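Local coordinates for LysR family transcriptional regulator (Vibrio vulnificus, PDB 5B7H), which probably acts as a DNA-binding, hydrogen peroxide-responsive transcription factor of the LysR family, OxyR2, represented here by its regulatory domain, at residues Leu149-Ala157 / Ala169-Leu180. The protein carries 1 engineered substitution. Numbering follows the deposited sequence.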
loop_
_atom_site.group_PDB
_atom_site.type_symbol
_atom_site.label_atom_id
_atom_site.label_comp_id
_atom_site.label_asym_id
_atom_site.label_seq_id
_atom_site.Cartn_x
_atom_site.Cartn_y
_atom_site.Cartn_z
ATOM N N LEU A 149 -0.301 -6.430 -1.287
ATOM C CA LEU A 149 -1.021 -6.679 -2.517
ATOM C C LEU A 149 -0.273 -6.086 -3.727
ATOM O O LEU A 149 -0.304 -6.695 -4.808
ATOM C CB LEU A 149 -2.414 -6.053 -2.371
ATOM C CG LEU A 149 -3.407 -6.298 -3.533
ATOM C CD1 LEU A 149 -3.627 -7.755 -3.786
ATOM C CD2 LEU A 149 -4.769 -5.606 -3.266
ATOM N N HIS A 150 0.390 -4.920 -3.583
ATOM C CA HIS A 150 1.098 -4.358 -4.740
ATOM C C HIS A 150 2.215 -5.268 -5.190
ATOM O O HIS A 150 2.421 -5.461 -6.401
ATOM C CB HIS A 150 1.710 -3.017 -4.362
ATOM C CG HIS A 150 0.702 -2.062 -3.854
ATOM N ND1 HIS A 150 0.329 -2.021 -2.521
ATOM C CD2 HIS A 150 -0.070 -1.160 -4.504
ATOM C CE1 HIS A 150 -0.620 -1.107 -2.373
ATOM N NE2 HIS A 150 -0.883 -0.575 -3.560
ATOM N N THR A 151 2.968 -5.819 -4.239
ATOM C CA THR A 151 4.107 -6.654 -4.655
ATOM C C THR A 151 3.640 -8.020 -5.152
ATOM O O THR A 151 4.270 -8.608 -6.046
ATOM C CB THR A 151 5.181 -6.764 -3.570
ATOM O OG1 THR A 151 4.605 -7.291 -2.364
ATOM C CG2 THR A 151 5.871 -5.423 -3.307
ATOM N N LEU A 152 2.513 -8.505 -4.636
ATOM C CA LEU A 152 1.902 -9.702 -5.194
ATOM C C LEU A 152 1.563 -9.505 -6.668
ATOM O O LEU A 152 1.895 -10.350 -7.532
ATOM C CB LEU A 152 0.644 -10.019 -4.390
ATOM C CG LEU A 152 -0.240 -11.180 -4.836
ATOM C CD1 LEU A 152 0.553 -12.460 -4.886
ATOM C CD2 LEU A 152 -1.431 -11.261 -3.844
ATOM N N VAL A 153 0.884 -8.401 -6.984
ATOM C CA VAL A 153 0.498 -8.146 -8.364
ATOM C C VAL A 153 1.728 -7.943 -9.242
ATOM O O VAL A 153 1.759 -8.388 -10.408
ATOM C CB VAL A 153 -0.423 -6.919 -8.379
ATOM C CG1 VAL A 153 -0.552 -6.387 -9.837
ATOM C CG2 VAL A 153 -1.787 -7.327 -7.761
ATOM N N GLN A 154 2.780 -7.309 -8.702
ATOM C CA GLN A 154 4.005 -7.141 -9.481
ATOM C C GLN A 154 4.648 -8.487 -9.813
ATOM O O GLN A 154 5.174 -8.659 -10.915
ATOM C CB GLN A 154 5.007 -6.252 -8.747
ATOM C CG GLN A 154 4.544 -4.780 -8.686
ATOM C CD GLN A 154 5.075 -4.016 -7.486
ATOM O OE1 GLN A 154 5.754 -4.588 -6.607
ATOM N NE2 GLN A 154 4.695 -2.756 -7.398
ATOM N N MET A 155 4.634 -9.448 -8.891
ATOM C CA MET A 155 5.162 -10.777 -9.234
ATOM C C MET A 155 4.339 -11.440 -10.335
ATOM O O MET A 155 4.899 -12.078 -11.240
ATOM C CB MET A 155 5.236 -11.700 -8.021
ATOM C CG MET A 155 6.320 -11.269 -7.046
ATOM S SD MET A 155 6.585 -12.417 -5.695
ATOM C CE MET A 155 5.143 -12.115 -4.672
ATOM N N VAL A 156 3.011 -11.275 -10.298
ATOM C CA VAL A 156 2.188 -11.799 -11.388
ATOM C C VAL A 156 2.544 -11.076 -12.677
ATOM O O VAL A 156 2.651 -11.696 -13.746
ATOM C CB VAL A 156 0.698 -11.666 -11.012
ATOM C CG1 VAL A 156 -0.200 -12.014 -12.231
ATOM C CG2 VAL A 156 0.365 -12.614 -9.842
ATOM N N ALA A 157 2.712 -9.740 -12.602
ATOM C CA ALA A 157 3.111 -8.974 -13.794
ATOM C C ALA A 157 4.461 -9.399 -14.353
ATOM O O ALA A 157 4.726 -9.241 -15.546
ATOM C CB ALA A 157 3.081 -7.475 -13.531
ATOM N N ALA A 169 -9.749 -3.103 -5.941
ATOM C CA ALA A 169 -8.393 -2.740 -6.369
ATOM C C ALA A 169 -8.340 -2.495 -7.870
ATOM O O ALA A 169 -7.673 -1.535 -8.329
ATOM C CB ALA A 169 -7.404 -3.830 -5.938
ATOM N N ILE A 170 -9.002 -3.362 -8.644
ATOM C CA ILE A 170 -9.060 -3.171 -10.088
ATOM C C ILE A 170 -9.719 -1.846 -10.418
ATOM O O ILE A 170 -9.227 -1.080 -11.279
ATOM C CB ILE A 170 -9.821 -4.334 -10.738
ATOM C CG1 ILE A 170 -9.094 -5.641 -10.442
ATOM C CG2 ILE A 170 -9.893 -4.100 -12.225
ATOM C CD1 ILE A 170 -9.883 -6.861 -10.928
ATOM N N ASP A 171 -10.830 -1.547 -9.729
ATOM C CA ASP A 171 -11.575 -0.318 -10.033
ATOM C C ASP A 171 -10.788 0.946 -9.689
ATOM O O ASP A 171 -11.090 2.015 -10.240
ATOM C CB ASP A 171 -12.862 -0.332 -9.228
ATOM C CG ASP A 171 -13.858 -1.389 -9.732
ATOM O OD1 ASP A 171 -14.870 -1.653 -9.032
ATOM O OD2 ASP A 171 -13.654 -1.974 -10.823
ATOM N N HIS A 172 -9.752 0.823 -8.867
ATOM C CA HIS A 172 -8.876 1.907 -8.433
ATOM C C HIS A 172 -7.527 1.906 -9.126
ATOM O O HIS A 172 -6.592 2.599 -8.683
ATOM C CB HIS A 172 -8.767 1.892 -6.904
ATOM C CG HIS A 172 -9.903 2.610 -6.250
ATOM N ND1 HIS A 172 -9.888 3.975 -6.038
ATOM C CD2 HIS A 172 -11.113 2.170 -5.822
ATOM C CE1 HIS A 172 -11.046 4.344 -5.510
ATOM N NE2 HIS A 172 -11.800 3.271 -5.355
ATOM N N GLY A 173 -7.412 1.169 -10.210
ATOM C CA GLY A 173 -6.258 1.270 -11.083
ATOM C C GLY A 173 -5.034 0.450 -10.708
ATOM O O GLY A 173 -3.948 0.731 -11.224
ATOM N N LEU A 174 -5.158 -0.516 -9.793
ATOM C CA LEU A 174 -3.973 -1.239 -9.330
ATOM C C LEU A 174 -3.257 -1.900 -10.509
ATOM O O LEU A 174 -2.005 -2.044 -10.473
ATOM C CB LEU A 174 -4.392 -2.294 -8.289
ATOM C CG LEU A 174 -3.199 -3.053 -7.665
ATOM C CD1 LEU A 174 -2.361 -2.123 -6.788
ATOM C CD2 LEU A 174 -3.784 -4.205 -6.845
ATOM N N LEU A 175 -4.018 -2.322 -11.539
ATOM C CA LEU A 175 -3.382 -3.041 -12.639
ATOM C C LEU A 175 -2.865 -2.127 -13.737
ATOM O O LEU A 175 -2.230 -2.622 -14.684
ATOM C CB LEU A 175 -4.347 -4.054 -13.262
ATOM C CG LEU A 175 -5.149 -4.870 -12.243
ATOM C CD1 LEU A 175 -6.000 -5.867 -13.003
ATOM C CD2 LEU A 175 -4.298 -5.578 -11.234
ATOM N N ASP A 176 -3.058 -0.830 -13.625
ATOM C CA ASP A 176 -2.677 0.074 -14.726
ATOM C C ASP A 176 -1.199 -0.074 -15.089
ATOM O O ASP A 176 -0.290 -0.142 -14.222
ATOM C CB ASP A 176 -2.883 1.519 -14.310
ATOM C CG ASP A 176 -4.333 1.960 -14.410
ATOM O OD1 ASP A 176 -5.176 1.235 -15.005
ATOM O OD2 ASP A 176 -4.614 3.074 -13.885
ATOM N N ASN A 177 -0.960 -0.142 -16.394
ATOM C CA ASN A 177 0.389 -0.156 -16.950
ATOM C C ASN A 177 1.203 -1.404 -16.571
ATOM O O ASN A 177 2.419 -1.444 -16.836
ATOM C CB ASN A 177 1.156 1.154 -16.652
ATOM C CG ASN A 177 0.522 2.305 -17.302
ATOM O OD1 ASN A 177 0.203 2.213 -18.470
ATOM N ND2 ASN A 177 0.352 3.411 -16.582
ATOM N N GLN A 178 0.558 -2.459 -16.086
ATOM C CA GLN A 178 1.283 -3.691 -15.756
ATOM C C GLN A 178 1.011 -4.821 -16.717
ATOM O O GLN A 178 1.504 -5.927 -16.500
ATOM C CB GLN A 178 0.966 -4.132 -14.315
ATOM C CG GLN A 178 1.298 -2.997 -13.326
ATOM C CD GLN A 178 1.581 -3.538 -11.946
ATOM O OE1 GLN A 178 2.598 -4.183 -11.755
ATOM N NE2 GLN A 178 0.667 -3.298 -10.988
ATOM N N ASN A 179 0.241 -4.563 -17.780
ATOM C CA ASN A 179 -0.011 -5.514 -18.873
ATOM C C ASN A 179 -0.608 -6.839 -18.377
ATOM O O ASN A 179 -0.173 -7.913 -18.796
ATOM C CB ASN A 179 1.268 -5.730 -19.699
ATOM C CG ASN A 179 0.977 -6.119 -21.110
ATOM O OD1 ASN A 179 -0.174 -6.095 -21.529
ATOM N ND2 ASN A 179 1.998 -6.505 -21.851
ATOM N N LEU A 180 -1.645 -6.761 -17.524
ATOM C CA LEU A 180 -2.305 -7.915 -16.924
ATOM C C LEU A 180 -3.658 -8.150 -17.583
ATOM O O LEU A 180 -4.233 -7.270 -18.250
ATOM C CB LEU A 180 -2.532 -7.697 -15.424
ATOM C CG LEU A 180 -1.192 -7.476 -14.699
ATOM C CD1 LEU A 180 -1.441 -6.962 -13.313
ATOM C CD2 LEU A 180 -0.436 -8.778 -14.666
HETATM O O HOH W 1 1.079 -3.657 -8.128
HETATM O O HOH W 2 3.040 -8.102 -17.399
#
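Val153 and Leu174 form the tight part of this contact, in which one face of helix 149-157 packs against the end of helix 167-171 and the loop running from it to strand 180-198. Val153 sends its two methyls different ways: CG2 lies 3.8 Å from CD2 of Leu174, while CG1, anti to the backbone N (chi1 165°), meets CD1 of Leu180 at 3.6 Å and also touches the amide end of Gln178. Leu174 is likewise forked, its CD2 pressing on CG of Leu149 as its CD1 approaches CD2 of the His150 ring at 3.4 Å. One turn further along the helix, Leu180 CD2 sits against Ala157.

On the polar side, waters rather than direct bonds link the segments, a worked example of apolar packing backed by water bridges. Gln178 NE2 donates to Leu174 O at 3.0 Å, in the carbonyl plane and within its own amide plane, which, with a water it shares with His150 O, limits rotation of the amide. A second water donates to Gln178 O and Ala157 O; Asn39 of the second subunit also bonds to Ala157 O.

A Schellman motif ends helix 167-171 at Gly173, whose phi is positive: Leu174 N bonds to Ala169 O and Gly173 N to Ile170 O. Within this LysR substrate-binding domain, of the periplasmic-binding-protein class, Ile165 of strand 163-166 touches Leu149 and Val153, Val93 of strand 81-95 touches Val156 and Leu175, and Phe29 of helix 27-41 touches Leu149 and Ala169. Across the dimer interface, His150 meets His150 of the second subunit with nearly parallel rings, and Gln154 NE2 bonds to Ala27 O at the start of that subunit's helix 27-41.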